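Local coordinates for protein hemoglobin component VII (Tokunagayusurika akamusi, PDB 1X46) that probably carries or stores oxygen in a midge larva, holding a heme whose iron is the likely binding site, at residues Ser17-Ile22 against Arg67-Ile72; His23-Asp28 against Glu117-Ser122; Ser45-Lys50 against Ala59-His64. All blocks are in the same frame, centred on the assembly; numbering follows the deposited sequence.

Contact 1: Ser17-Ile22 against Arg67-Ile72; sequences SSWAQI and RIVSVI. With HEM (protoporphyrin IX containing Fe), chain B.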
loop_
_atom_site.group_PDB
_atom_site.type_symbol
_atom_site.label_atom_id
_atom_site.label_comp_id
_atom_site.label_asym_id
_atom_site.label_seq_id
_atom_site.Cartn_x
_atom_site.Cartn_y
_atom_site.Cartn_z
ATOM N N SER A 17 -1.819 -14.062 -1.745
ATOM C CA SER A 17 -0.723 -14.976 -1.422
ATOM C C SER A 17 0.644 -14.304 -1.389
ATOM O O SER A 17 1.452 -14.602 -0.515
ATOM C CB SER A 17 -0.705 -16.211 -2.323
ATOM O OG SER A 17 -0.669 -15.865 -3.686
ATOM N N SER A 18 0.895 -13.377 -2.321
ATOM C CA SER A 18 2.155 -12.665 -2.311
ATOM C C SER A 18 2.223 -11.663 -1.145
ATOM O O SER A 18 3.267 -11.482 -0.522
ATOM C CB SER A 18 2.430 -12.006 -3.686
ATOM O OG SER A 18 1.439 -11.059 -4.033
ATOM N N TRP A 19 1.080 -11.055 -0.822
ATOM C CA TRP A 19 0.989 -10.224 0.370
ATOM C C TRP A 19 1.335 -10.989 1.643
ATOM O O TRP A 19 2.032 -10.479 2.521
ATOM C CB TRP A 19 -0.401 -9.589 0.463
ATOM C CG TRP A 19 -0.571 -8.765 1.709
ATOM C CD1 TRP A 19 -1.463 -9.001 2.734
ATOM C CD2 TRP A 19 0.137 -7.565 2.057
ATOM N NE1 TRP A 19 -1.337 -8.016 3.688
ATOM C CE2 TRP A 19 -0.368 -7.124 3.297
ATOM C CE3 TRP A 19 1.142 -6.810 1.436
ATOM C CZ2 TRP A 19 0.128 -5.967 3.948
ATOM C CZ3 TRP A 19 1.622 -5.661 2.074
ATOM C CH2 TRP A 19 1.120 -5.261 3.321
ATOM N N ALA A 20 0.795 -12.202 1.738
ATOM C CA ALA A 20 1.059 -13.034 2.909
ATOM C C ALA A 20 2.559 -13.311 3.114
ATOM O O ALA A 20 3.001 -13.586 4.239
ATOM C CB ALA A 20 0.269 -14.352 2.807
ATOM N N GLN A 21 3.336 -13.209 2.029
ATOM C CA GLN A 21 4.782 -13.430 2.095
ATOM C C GLN A 21 5.538 -12.225 2.679
ATOM O O GLN A 21 6.688 -12.366 3.103
ATOM C CB GLN A 21 5.330 -13.740 0.697
ATOM C CG GLN A 21 4.914 -15.085 0.126
ATOM C CD GLN A 21 5.819 -15.519 -1.015
ATOM O OE1 GLN A 21 7.029 -15.726 -0.809
ATOM N NE2 GLN A 21 5.252 -15.639 -2.212
ATOM N N ILE A 22 4.916 -11.041 2.687
ATOM C CA ILE A 22 5.587 -9.833 3.164
ATOM C C ILE A 22 4.865 -9.107 4.284
ATOM O O ILE A 22 5.408 -8.152 4.843
ATOM C CB ILE A 22 5.872 -8.864 1.978
ATOM C CG1 ILE A 22 4.560 -8.304 1.394
ATOM C CG2 ILE A 22 6.711 -9.581 0.898
ATOM C CD1 ILE A 22 4.811 -7.051 0.556
ATOM N N ARG A 67 0.492 0.544 11.527
ATOM C CA ARG A 67 -0.745 1.220 11.135
ATOM C C ARG A 67 -1.033 1.067 9.637
ATOM O O ARG A 67 -2.175 0.778 9.268
ATOM C CB ARG A 67 -0.684 2.704 11.510
ATOM C CG ARG A 67 -0.779 2.919 13.004
ATOM C CD ARG A 67 -0.595 4.393 13.410
ATOM N NE ARG A 67 -1.005 4.580 14.797
ATOM C CZ ARG A 67 -0.552 5.503 15.621
ATOM N NH1 ARG A 67 0.359 6.402 15.224
ATOM N NH2 ARG A 67 -1.028 5.508 16.872
ATOM N N ILE A 68 -0.026 1.270 8.770
ATOM C CA ILE A 68 -0.210 1.174 7.316
ATOM C C ILE A 68 -0.627 -0.241 6.977
ATOM O O ILE A 68 -1.594 -0.466 6.250
ATOM C CB ILE A 68 1.105 1.493 6.544
ATOM C CG1 ILE A 68 1.437 2.981 6.682
ATOM C CG2 ILE A 68 0.964 1.127 5.020
ATOM C CD1 ILE A 68 2.816 3.335 6.092
ATOM N N VAL A 69 0.098 -1.199 7.533
ATOM C CA VAL A 69 -0.110 -2.597 7.175
ATOM C C VAL A 69 -1.442 -3.118 7.683
ATOM O O VAL A 69 -2.083 -3.931 7.031
ATOM C CB VAL A 69 1.079 -3.461 7.660
ATOM C CG1 VAL A 69 0.704 -4.959 7.715
ATOM C CG2 VAL A 69 2.251 -3.229 6.728
ATOM N N SER A 70 -1.887 -2.590 8.816
ATOM C CA SER A 70 -3.198 -2.937 9.348
ATOM C C SER A 70 -4.290 -2.642 8.323
ATOM O O SER A 70 -5.194 -3.446 8.116
ATOM C CB SER A 70 -3.492 -2.180 10.629
ATOM O OG SER A 70 -4.708 -2.639 11.219
ATOM N N VAL A 71 -4.206 -1.478 7.691
ATOM C CA VAL A 71 -5.212 -1.089 6.697
ATOM C C VAL A 71 -5.059 -1.925 5.436
ATOM O O VAL A 71 -6.044 -2.413 4.883
ATOM C CB VAL A 71 -5.075 0.408 6.368
ATOM C CG1 VAL A 71 -6.005 0.802 5.197
ATOM C CG2 VAL A 71 -5.404 1.233 7.584
ATOM N N ILE A 72 -3.836 -2.122 4.971
ATOM C CA ILE A 72 -3.663 -2.965 3.781
ATOM C C ILE A 72 -4.186 -4.374 4.018
ATOM O O ILE A 72 -4.863 -4.927 3.159
ATOM C CB ILE A 72 -2.175 -2.979 3.298
ATOM C CG1 ILE A 72 -1.721 -1.567 2.945
ATOM C CG2 ILE A 72 -2.005 -3.898 2.063
ATOM C CD1 ILE A 72 -0.224 -1.416 2.566
HETATM C CHA HEM B . -0.905 8.548 8.209
HETATM C CHB HEM B . -2.301 4.522 5.896
HETATM C CHC HEM B . 0.094 5.988 1.950
HETATM C CHD HEM B . 1.513 9.999 4.237
HETATM C C1A HEM B . -1.426 7.314 7.940
HETATM C C2A HEM B . -2.135 6.492 8.895
HETATM C C3A HEM B . -2.505 5.394 8.244
HETATM C C4A HEM B . -2.111 5.485 6.866
HETATM C CMA HEM B . -3.296 4.211 8.847
HETATM C CAA HEM B . -2.303 6.807 10.416
HETATM C CBA HEM B . -3.383 7.846 10.782
HETATM C CGA HEM B . -4.756 7.316 10.445
HETATM O O1A HEM B . -5.475 7.961 9.656
HETATM O O2A HEM B . -5.146 6.234 10.968
HETATM C C1B HEM B . -1.741 4.530 4.647
HETATM C C2B HEM B . -1.847 3.504 3.636
HETATM C C3B HEM B . -1.176 3.915 2.537
HETATM C C4B HEM B . -0.654 5.234 2.839
HETATM C CMB HEM B . -2.598 2.162 3.853
HETATM C CAB HEM B . -0.934 3.245 1.165
HETATM C CBB HEM B . -1.502 2.106 0.767
HETATM C C1C HEM B . 0.695 7.188 2.204
HETATM C C2C HEM B . 1.517 7.976 1.290
HETATM C C3C HEM B . 1.934 9.064 1.934
HETATM C C4C HEM B . 1.360 9.040 3.264
HETATM C CMC HEM B . 1.830 7.583 -0.175
HETATM C CAC HEM B . 2.829 10.203 1.379
HETATM C C1D HEM B . 0.946 9.986 5.480
HETATM C C2D HEM B . 1.128 11.030 6.456
HETATM C C3D HEM B . 0.376 10.585 7.673
HETATM C C4D HEM B . -0.154 9.288 7.328
HETATM C CMD HEM B . 1.933 12.331 6.265
HETATM C CAD HEM B . 0.262 11.361 9.009
HETATM C CBD HEM B . 1.489 11.118 9.882
HETATM C CGD HEM B . 1.426 11.980 11.128
HETATM O O1D HEM B . 0.321 12.423 11.517
HETATM O O2D HEM B . 2.499 12.246 11.720
HETATM N NA HEM B . -1.440 6.681 6.717
HETATM N NB HEM B . -0.974 5.578 4.129
HETATM N NC HEM B . 0.604 7.873 3.402
HETATM N ND HEM B . 0.152 8.961 6.012
HETATM FE FE HEM B . -0.421 7.275 5.063
HETATM O O HOH W 1 1.359 6.365 5.642
#
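Trp-19 spends the one polar atom of its side chain on the helix that it packs against: the indole NE1 is hydrogen-bonded to OD1 of Asn-73, the residue that follows Ile-72 in helix 59-78. This is the meeting of the A and E helices of the globin fold, and no hydrogen bond joins the two segments themselves, so the rest is apolar. Trp-19 carries CG anti to the backbone N (chi1 178°), which sends the indole across to helix 59-78. There Ile-72 lays its methyl branch CG2 over one face of the six-membered ring, 3.7 Å from the centroid and only 19° off the ring normal, a clear CH-pi contact. The methyl is set a little toward the rim, with CG2 of Ile-72 at 3.5 Å from CZ2 of Trp-19. A wide, flat indole suits this buried place because the nearest CA atoms of the two segments, those of Trp-19 and Ile-72, are 9.3 Å apart. Putting an alanine at Trp-19 would probably open a gap beneath the CG2 methyl of Ile-72 and deprive Asn-73 OD1 of its N-H partner. A branched isoleucine fits because it serves two sides: as CG2 meets the indole, CG1 of Ile-72 lies 3.9 Å from the heme methyl CMB. Ile-68 and Val-71 of the same helix also line the heme pocket with apolar groups. Val-69 adds a second apolar contact: its CG1 approaches the ring obliquely, 3.9 Å from CZ2 of Trp-19.

Contact 2: His23-Asp28 against Glu117-Ser122; sequences HDKEVD and EAFLES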
loop_
_atom_site.group_PDB
_atom_site.type_symbol
_atom_site.label_atom_id
_atom_site.label_comp_id
_atom_site.label_asym_id
_atom_site.label_seq_id
_atom_site.Cartn_x
_atom_site.Cartn_y
_atom_site.Cartn_z
ATOM N N HIS A 23 3.661 -9.551 4.648
ATOM C CA HIS A 23 2.904 -8.743 5.603
ATOM C C HIS A 23 3.426 -8.707 7.031
ATOM O O HIS A 23 3.020 -7.837 7.820
ATOM C CB HIS A 23 1.400 -9.010 5.520
ATOM C CG HIS A 23 0.967 -10.375 5.946
ATOM N ND1 HIS A 23 1.799 -11.285 6.561
ATOM C CD2 HIS A 23 -0.243 -10.978 5.854
ATOM C CE1 HIS A 23 1.123 -12.390 6.820
ATOM N NE2 HIS A 23 -0.122 -12.227 6.414
ATOM N N ASP A 24 4.358 -9.609 7.353
ATOM C CA ASP A 24 5.008 -9.571 8.628
ATOM C C ASP A 24 6.369 -8.879 8.521
ATOM O O ASP A 24 7.189 -8.941 9.442
ATOM C CB ASP A 24 5.126 -10.988 9.180
ATOM C CG ASP A 24 6.064 -11.849 8.377
ATOM O OD1 ASP A 24 6.163 -11.682 7.136
ATOM O OD2 ASP A 24 6.751 -12.735 8.920
ATOM N N LYS A 25 6.565 -8.134 7.433
ATOM C CA LYS A 25 7.774 -7.347 7.218
ATOM C C LYS A 25 7.431 -5.854 7.208
ATOM O O LYS A 25 7.965 -5.108 6.397
ATOM C CB LYS A 25 8.462 -7.743 5.907
ATOM C CG LYS A 25 8.940 -9.216 5.884
ATOM C CD LYS A 25 9.530 -9.588 4.527
ATOM C CE LYS A 25 10.112 -11.005 4.527
ATOM N NZ LYS A 25 9.076 -12.071 4.750
ATOM N N GLU A 26 6.538 -5.430 8.106
ATOM C CA GLU A 26 6.003 -4.056 8.106
ATOM C C GLU A 26 7.090 -3.009 8.171
ATOM O O GLU A 26 7.091 -2.056 7.415
ATOM C CB GLU A 26 5.097 -3.869 9.336
ATOM C CG GLU A 26 4.046 -4.946 9.549
ATOM C CD GLU A 26 4.460 -6.003 10.551
ATOM O OE1 GLU A 26 5.582 -6.505 10.469
ATOM O OE2 GLU A 26 3.614 -6.339 11.423
ATOM N N VAL A 27 8.051 -3.195 9.069
ATOM C CA VAL A 27 9.130 -2.219 9.226
ATOM C C VAL A 27 9.959 -2.132 7.945
ATOM O O VAL A 27 10.271 -1.033 7.487
ATOM C CB VAL A 27 10.004 -2.588 10.460
ATOM C CG1 VAL A 27 11.356 -1.900 10.426
ATOM C CG2 VAL A 27 9.260 -2.242 11.772
ATOM N N ASP A 28 10.266 -3.289 7.356
ATOM C CA ASP A 28 11.062 -3.301 6.127
ATOM C C ASP A 28 10.288 -2.668 4.983
ATOM O O ASP A 28 10.902 -1.980 4.137
ATOM C CB ASP A 28 11.520 -4.702 5.740
ATOM C CG ASP A 28 12.559 -5.280 6.702
ATOM O OD1 ASP A 28 13.241 -4.522 7.414
ATOM O OD2 ASP A 28 12.734 -6.520 6.791
ATOM N N GLU A 117 6.150 -2.661 -5.219
ATOM C CA GLU A 117 6.419 -3.586 -6.313
ATOM C C GLU A 117 7.857 -4.094 -6.260
ATOM O O GLU A 117 8.120 -5.313 -6.425
ATOM C CB GLU A 117 6.150 -2.966 -7.693
ATOM C CG GLU A 117 4.703 -2.657 -7.994
ATOM C CD GLU A 117 4.538 -1.805 -9.250
ATOM O OE1 GLU A 117 5.424 -0.976 -9.555
ATOM O OE2 GLU A 117 3.506 -1.961 -9.938
ATOM N N ALA A 118 8.790 -3.169 -6.023
ATOM C CA ALA A 118 10.194 -3.559 -5.903
ATOM C C ALA A 118 10.399 -4.474 -4.707
ATOM O O ALA A 118 11.125 -5.445 -4.779
ATOM C CB ALA A 118 11.087 -2.337 -5.807
ATOM N N PHE A 119 9.713 -4.187 -3.597
ATOM C CA PHE A 119 9.838 -5.028 -2.413
ATOM C C PHE A 119 9.258 -6.424 -2.653
ATOM O O PHE A 119 9.837 -7.420 -2.238
ATOM C CB PHE A 119 9.088 -4.358 -1.257
ATOM C CG PHE A 119 9.446 -4.926 0.107
ATOM C CD1 PHE A 119 10.585 -4.484 0.759
ATOM C CD2 PHE A 119 8.654 -5.895 0.707
ATOM C CE1 PHE A 119 10.945 -5.027 2.017
ATOM C CE2 PHE A 119 8.996 -6.431 1.960
ATOM C CZ PHE A 119 10.128 -6.005 2.618
ATOM N N LEU A 120 8.094 -6.504 -3.300
ATOM C CA LEU A 120 7.495 -7.796 -3.611
ATOM C C LEU A 120 8.391 -8.583 -4.576
ATOM O O LEU A 120 8.572 -9.804 -4.439
ATOM C CB LEU A 120 6.104 -7.586 -4.227
ATOM C CG LEU A 120 4.974 -7.210 -3.265
ATOM C CD1 LEU A 120 3.888 -6.435 -3.993
ATOM C CD2 LEU A 120 4.394 -8.479 -2.644
ATOM N N GLU A 121 8.975 -7.883 -5.543
ATOM C CA GLU A 121 9.886 -8.541 -6.469
ATOM C C GLU A 121 11.101 -9.124 -5.742
ATOM O O GLU A 121 11.539 -10.231 -6.067
ATOM C CB GLU A 121 10.302 -7.590 -7.597
ATOM C CG GLU A 121 11.036 -8.266 -8.747
ATOM C CD GLU A 121 11.655 -7.265 -9.691
ATOM O OE1 GLU A 121 11.983 -6.137 -9.253
ATOM O OE2 GLU A 121 11.811 -7.615 -10.881
ATOM N N SER A 122 11.599 -8.393 -4.750
ATOM C CA SER A 122 12.727 -8.854 -3.931
ATOM C C SER A 122 12.365 -10.003 -2.991
ATOM O O SER A 122 13.195 -10.885 -2.768
ATOM C CB SER A 122 13.305 -7.694 -3.112
ATOM O OG SER A 122 13.906 -6.737 -3.974
#
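Phe-119 reaches from helix 106-123 to the start of helix 26-36, and its far end meets two side chains there through their carbon atoms. The CB of Asp-28 comes to 3.7 Å from CZ of Phe-119 at an oblique angle. The backbone carbonyl of the same aspartate is also near, its O lying 3.7 Å from CE1 of Phe-119. Lys-25 arrives differently, at the rim of the ring, with CB 4.1 Å from CZ of Phe-119. Farther along the lysine, CD lies 4.1 Å from CE2 of Phe-119; the chain passes across the ring edge, CB a little to one side of its plane and CD a little to the other. Residues with charged ends can serve in such a partly buried place because they offer methylenes to the phenyl group while their polar ends go elsewhere. For Lys-25 the turn comes at its last torsion (chi4 64°), which bends the ammonium group away from the ring. NZ is then hydrogen-bonded to the backbone O of Gln-21, and a long salt bridge of 3.8 Å links NZ of Lys-25 to OD1 of Asp-24. Lys-25 occupies the N-cap position of helix 26-36, and this link back to Gln-21 spans the turn between the first two long helices. On the other side of the contact, chi1 of -164° turns the ring of Phe-119 away from its backbone N. A long, flat, apolar ring suits the site, spanning the gap between the helices without needing a polar partner. Ile-29 and Asn-32, farther along helix 26-36, also touch Phe-119, as does the ring of His-123. The pairing is the one between the B and G helices of the globin fold, lying away from the heme.

Contact 3: Ser45-Lys50 against Ala59-His64; sequences SAFAGK and APFALH. With HEM (protoporphyrin IX containing Fe), chain B.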
loop_
_atom_site.group_PDB
_atom_site.type_symbol
_atom_site.label_atom_id
_atom_site.label_comp_id
_atom_site.label_asym_id
_atom_site.label_seq_id
_atom_site.Cartn_x
_atom_site.Cartn_y
_atom_site.Cartn_z
ATOM N N SER A 45 5.146 13.764 10.782
ATOM C CA SER A 45 5.511 14.458 12.009
ATOM C C SER A 45 6.565 13.720 12.831
ATOM O O SER A 45 7.468 14.348 13.400
ATOM C CB SER A 45 4.283 14.737 12.885
ATOM O OG SER A 45 3.345 15.502 12.163
ATOM N N ALA A 46 6.474 12.393 12.879
ATOM C CA ALA A 46 7.407 11.617 13.670
ATOM C C ALA A 46 8.743 11.373 12.963
ATOM O O ALA A 46 9.704 11.010 13.619
ATOM C CB ALA A 46 6.796 10.257 14.088
ATOM N N PHE A 47 8.780 11.550 11.647
ATOM C CA PHE A 47 9.964 11.140 10.856
ATOM C C PHE A 47 10.690 12.243 10.095
ATOM O O PHE A 47 11.843 12.040 9.699
ATOM C CB PHE A 47 9.582 10.002 9.896
ATOM C CG PHE A 47 8.778 8.906 10.564
ATOM C CD1 PHE A 47 9.224 8.309 11.754
ATOM C CD2 PHE A 47 7.590 8.505 9.999
ATOM C CE1 PHE A 47 8.472 7.288 12.372
ATOM C CE2 PHE A 47 6.814 7.511 10.612
ATOM C CZ PHE A 47 7.253 6.922 11.802
ATOM N N ALA A 48 10.027 13.375 9.876
ATOM C CA ALA A 48 10.640 14.437 9.057
ATOM C C ALA A 48 11.934 14.870 9.707
ATOM O O ALA A 48 11.991 15.105 10.916
ATOM C CB ALA A 48 9.699 15.611 8.915
ATOM N N GLY A 49 12.976 14.948 8.884
ATOM C CA GLY A 49 14.275 15.421 9.331
ATOM C C GLY A 49 15.098 14.429 10.118
ATOM O O GLY A 49 16.245 14.727 10.472
ATOM N N LYS A 50 14.550 13.246 10.385
ATOM C CA LYS A 50 15.279 12.258 11.149
ATOM C C LYS A 50 16.042 11.354 10.187
ATOM O O LYS A 50 15.647 11.171 9.038
ATOM C CB LYS A 50 14.324 11.431 12.021
ATOM C CG LYS A 50 13.444 12.292 12.950
ATOM C CD LYS A 50 13.042 11.560 14.234
ATOM C CE LYS A 50 12.102 12.417 15.109
ATOM N NZ LYS A 50 12.777 13.553 15.784
ATOM N N ALA A 59 10.332 2.255 18.198
ATOM C CA ALA A 59 8.902 2.038 18.335
ATOM C C ALA A 59 8.035 2.983 17.510
ATOM O O ALA A 59 7.081 2.516 16.912
ATOM C CB ALA A 59 8.473 2.030 19.843
ATOM N N PRO A 60 8.331 4.292 17.432
ATOM C CA PRO A 60 7.510 5.150 16.567
ATOM C C PRO A 60 7.505 4.674 15.099
ATOM O O PRO A 60 6.497 4.800 14.402
ATOM C CB PRO A 60 8.184 6.515 16.701
ATOM C CG PRO A 60 8.831 6.451 18.067
ATOM C CD PRO A 60 9.357 5.079 18.160
ATOM N N PHE A 61 8.641 4.193 14.618
ATOM C CA PHE A 61 8.704 3.680 13.258
ATOM C C PHE A 61 7.875 2.412 13.053
ATOM O O PHE A 61 7.084 2.326 12.112
ATOM C CB PHE A 61 10.175 3.432 12.851
ATOM C CG PHE A 61 10.386 3.285 11.358
ATOM C CD1 PHE A 61 10.369 4.396 10.530
ATOM C CD2 PHE A 61 10.615 2.035 10.814
ATOM C CE1 PHE A 61 10.610 4.241 9.160
ATOM C CE2 PHE A 61 10.852 1.872 9.425
ATOM C CZ PHE A 61 10.820 3.003 8.613
ATOM N N ALA A 62 8.031 1.434 13.953
ATOM C CA ALA A 62 7.227 0.223 13.887
ATOM C C ALA A 62 5.739 0.583 14.064
ATOM O O ALA A 62 4.886 -0.036 13.453
ATOM C CB ALA A 62 7.644 -0.743 14.988
ATOM N N LEU A 63 5.453 1.579 14.905
ATOM C CA LEU A 63 4.062 1.967 15.108
ATOM C C LEU A 63 3.416 2.402 13.781
ATOM O O LEU A 63 2.351 1.894 13.402
ATOM C CB LEU A 63 3.962 3.063 16.172
ATOM C CG LEU A 63 2.542 3.646 16.344
ATOM C CD1 LEU A 63 1.457 2.593 16.679
ATOM C CD2 LEU A 63 2.642 4.741 17.436
ATOM N N HIS A 64 4.069 3.307 13.045
ATOM C CA HIS A 64 3.465 3.765 11.802
ATOM C C HIS A 64 3.411 2.616 10.752
ATOM O O HIS A 64 2.427 2.472 10.018
ATOM C CB HIS A 64 4.162 4.980 11.194
ATOM C CG HIS A 64 3.379 5.508 10.059
ATOM N ND1 HIS A 64 2.152 6.101 10.259
ATOM C CD2 HIS A 64 3.506 5.333 8.723
ATOM C CE1 HIS A 64 1.599 6.355 9.088
ATOM N NE2 HIS A 64 2.382 5.872 8.143
HETATM C CHA HEM B . -0.905 8.548 8.209
HETATM C CHB HEM B . -2.301 4.522 5.896
HETATM C CHC HEM B . 0.094 5.988 1.950
HETATM C CHD HEM B . 1.513 9.999 4.237
HETATM C C1A HEM B . -1.426 7.314 7.940
HETATM C C2A HEM B . -2.135 6.492 8.895
HETATM C C3A HEM B . -2.505 5.394 8.244
HETATM C C4A HEM B . -2.111 5.485 6.866
HETATM C CMA HEM B . -3.296 4.211 8.847
HETATM C CAA HEM B . -2.303 6.807 10.416
HETATM C CBA HEM B . -3.383 7.846 10.782
HETATM C CGA HEM B . -4.756 7.316 10.445
HETATM O O1A HEM B . -5.475 7.961 9.656
HETATM O O2A HEM B . -5.146 6.234 10.968
HETATM C C1B HEM B . -1.741 4.530 4.647
HETATM C C2B HEM B . -1.847 3.504 3.636
HETATM C C3B HEM B . -1.176 3.915 2.537
HETATM C C4B HEM B . -0.654 5.234 2.839
HETATM C CMB HEM B . -2.598 2.162 3.853
HETATM C CAB HEM B . -0.934 3.245 1.165
HETATM C CBB HEM B . -1.502 2.106 0.767
HETATM C C1C HEM B . 0.695 7.188 2.204
HETATM C C2C HEM B . 1.517 7.976 1.290
HETATM C C3C HEM B . 1.934 9.064 1.934
HETATM C C4C HEM B . 1.360 9.040 3.264
HETATM C CMC HEM B . 1.830 7.583 -0.175
HETATM C CAC HEM B . 2.829 10.203 1.379
HETATM C C1D HEM B . 0.946 9.986 5.480
HETATM C C2D HEM B . 1.128 11.030 6.456
HETATM C C3D HEM B . 0.376 10.585 7.673
HETATM C C4D HEM B . -0.154 9.288 7.328
HETATM C CMD HEM B . 1.933 12.331 6.265
HETATM C CAD HEM B . 0.262 11.361 9.009
HETATM C CBD HEM B . 1.489 11.118 9.882
HETATM C CGD HEM B . 1.426 11.980 11.128
HETATM O O1D HEM B . 0.321 12.423 11.517
HETATM O O2D HEM B . 2.499 12.246 11.720
HETATM N NA HEM B . -1.440 6.681 6.717
HETATM N NB HEM B . -0.974 5.578 4.129
HETATM N NC HEM B . 0.604 7.873 3.402
HETATM N ND HEM B . 0.152 8.961 6.012
HETATM FE FE HEM B . -0.421 7.275 5.063
HETATM O O HOH W 1 1.359 6.365 5.642
#
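With CG of Phe-47 beside its backbone N (chi1 -47°) and the imidazole of His-64 swung opposite its own N (chi1 -171°), the phenyl ring comes up against the root of the histidine. CB of His-64 lies at the ring edge, 3.7 Å from CZ of Phe-47. Pro-60 O meets the same edge, 3.4 Å from CZ of Phe-47, while also accepting the helical bond from His-64 N. Phe-61 points its own edge at one face of the Phe-47 ring in a T-shaped pair, with centroids 5.6 Å apart and planes at 72°; Ala-46 CB sits over the opposite face. A flat, apolar phenylalanine suits a slot bordered in this way.

His-64 is placed as the distal histidine of globins. Its NE2 is hydrogen-bonded at 2.7 Å to the water that binds the heme iron at 2.1 Å, and its CE1 lies 3.4 Å from heme C1A. The loop also touches the cofactor through one bent hydrogen bond, from Ser-45 N to the propionate O2D, 3.2 Å. From Phe-47 to Lys-50 the chain makes a type II turn, where Gly-49 adopts the positive phi required. The loop lies between helix 38-41 and helix 52-55 and rests on the start of helix 59-78, with Phe-61 continuing inward to Leu-52 and Leu-55 and to Val-27, Leu-30 and Phe-34 of helix 26-36.

Contacts 1 and 2 are neighbours, their centres about 9 Å apart and Ile-22 of one packing on Leu-120 of the other, whereas contact 3 lies about 19 Å and 18 Å from them. Along the chain the first two alternate, 17-22 and 23-28 pairing with 67-72 and 117-122, and contact 3 is nested inside the loops that both close. Helix 59-78 serves contacts 1 and 3, so one helix links a packing layer near the core to the distal pocket. Contact 2 reaches that helix from helix 26-36, where Val-27 packs on Phe-61 and Ala-62. Together they join four long helices and one corner of the globin fold, with only contacts 1 and 3 reaching the heme.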